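Long-range contact in chinitase A (Streptomyces coelicolor, PDB 3EBV), which probably hydrolyses internal glycosidic bonds of chitin, this chain being the family 18 glycosyl hydrolase domain of a longer protein: residues A[78-83]-A[111-116]. Sequence-based numbering, arbitrary orientation.
Sequences VIISVG and YGFDGV
Ile80 and Val116 pair in parallel register, their CA atoms 4.8 Å apart, and the backbone bond from Ile80 N to Gly115 O (3.1 Å) ties the two strands. Just before the second strand begins, Asp114 grips Val78 twice: its N donates to Val78 O over 2.8 Å, while carboxylate OD2 accepts from Val78 N at 2.9 Å through the lone pair facing away from OD1, the bond nearly straight at 166°. Turning CG of Asp114 anti to its own carbonyl carbon (chi1 -60°) brings the carboxylate to that N-H, and Gln72 gives OD2 a second donor. Strand 77-84, helix 94-111 and strand 115-120 form a right-handed beta-alpha-beta crossover of the TIM barrel expected of family 18 glycosyl hydrolases, and the contact lies where the chain leaves the helix through Gly112, at positive phi, and re-enters the sheet. Phe113 fills the space between strand and helix: Ile80 CB meets ring atom CD2 at 3.7 Å, Val78 CG1 reaches CD1 (3.9 Å) from the same side of the ring plane, and Val107 and Met108 of the helix pack on the same side chain. Ile80 N lies over one face and Tyr111 CB over the other. Replacing Phe113 with alanine would probably open a gap there, leaving Val78 and Ile80 without their shared aromatic partner. Farther along, Val116 CG2 reaches Val82 CG2 at 4.0 Å, and against helix 94-111 Val116 packs on Val104 and Val82 on Phe100. On the barrel's inner side, Ile79 CB lies 3.4 Å from Gly115 O, and its CG2 rests on the glycine backbone.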
# COMPACT_ATOMS: atom_id res chain seq x y z
N VAL A 78 1.55 9.83 -6.95
CA VAL A 78 2.81 9.12 -6.76
C VAL A 78 3.28 9.43 -5.36
O VAL A 78 3.45 10.60 -5.01
CB VAL A 78 3.90 9.54 -7.79
CG1 VAL A 78 5.19 8.72 -7.62
CG2 VAL A 78 3.36 9.40 -9.22
N ILE A 79 3.47 8.40 -4.54
CA ILE A 79 3.84 8.60 -3.14
C ILE A 79 5.14 7.88 -2.83
O ILE A 79 5.54 6.99 -3.59
CB ILE A 79 2.68 8.13 -2.20
CG1 ILE A 79 2.45 6.61 -2.36
CG2 ILE A 79 1.41 8.95 -2.50
CD1 ILE A 79 1.24 6.09 -1.50
N ILE A 80 5.82 8.28 -1.76
CA ILE A 80 7.04 7.61 -1.31
C ILE A 80 6.72 6.58 -0.23
O ILE A 80 6.10 6.93 0.78
CB ILE A 80 8.14 8.65 -0.86
CG1 ILE A 80 9.44 7.98 -0.49
CG2 ILE A 80 7.63 9.58 0.27
CD1 ILE A 80 10.11 7.26 -1.67
N SER A 81 7.19 5.34 -0.42
CA SER A 81 6.98 4.31 0.61
C SER A 81 8.17 4.24 1.52
O SER A 81 9.32 4.19 1.05
CB SER A 81 6.69 2.94 -0.02
OG SER A 81 6.41 1.98 0.97
N VAL A 82 7.92 4.20 2.82
CA VAL A 82 8.97 4.03 3.83
C VAL A 82 8.97 2.62 4.39
O VAL A 82 7.90 2.10 4.75
CB VAL A 82 8.77 5.04 4.98
CG1 VAL A 82 9.89 4.89 6.00
CG2 VAL A 82 8.72 6.47 4.42
N GLY A 83 10.13 1.99 4.47
CA GLY A 83 10.22 0.68 5.11
C GLY A 83 10.63 -0.39 4.14
O GLY A 83 11.74 -0.36 3.59
N TYR A 111 10.87 15.86 -4.79
CA TYR A 111 10.53 15.05 -5.98
C TYR A 111 9.13 15.26 -6.47
O TYR A 111 8.77 14.71 -7.51
CB TYR A 111 10.79 13.55 -5.71
CG TYR A 111 12.23 13.30 -5.41
CD1 TYR A 111 13.16 13.14 -6.47
CD2 TYR A 111 12.71 13.31 -4.11
CE1 TYR A 111 14.50 12.95 -6.20
CE2 TYR A 111 14.05 13.12 -3.83
CZ TYR A 111 14.95 12.95 -4.90
OH TYR A 111 16.29 12.76 -4.58
N GLY A 112 8.33 16.04 -5.74
CA GLY A 112 6.94 16.28 -6.07
C GLY A 112 5.97 15.16 -5.70
O GLY A 112 4.90 15.07 -6.28
N PHE A 113 6.30 14.37 -4.68
CA PHE A 113 5.39 13.29 -4.30
C PHE A 113 4.13 13.81 -3.63
O PHE A 113 4.16 14.85 -2.93
CB PHE A 113 6.09 12.33 -3.34
CG PHE A 113 7.28 11.59 -3.95
CD1 PHE A 113 7.21 11.04 -5.23
CD2 PHE A 113 8.46 11.46 -3.22
CE1 PHE A 113 8.33 10.35 -5.77
CE2 PHE A 113 9.58 10.78 -3.72
CZ PHE A 113 9.50 10.20 -5.00
N ASP A 114 3.01 13.10 -3.85
CA ASP A 114 1.72 13.47 -3.29
C ASP A 114 1.51 13.08 -1.83
O ASP A 114 0.51 13.48 -1.23
CB ASP A 114 0.59 12.87 -4.14
CG ASP A 114 0.65 13.38 -5.55
OD1 ASP A 114 0.40 14.61 -5.72
OD2 ASP A 114 0.98 12.60 -6.47
N GLY A 115 2.44 12.32 -1.27
CA GLY A 115 2.25 11.80 0.09
C GLY A 115 3.15 10.62 0.34
O GLY A 115 4.21 10.46 -0.32
N VAL A 116 2.72 9.78 1.30
CA VAL A 116 3.60 8.80 1.88
C VAL A 116 2.81 7.49 2.07
O VAL A 116 1.58 7.52 2.32
CB VAL A 116 4.19 9.27 3.25
CG1 VAL A 116 3.07 9.50 4.32
CG2 VAL A 116 5.26 8.32 3.75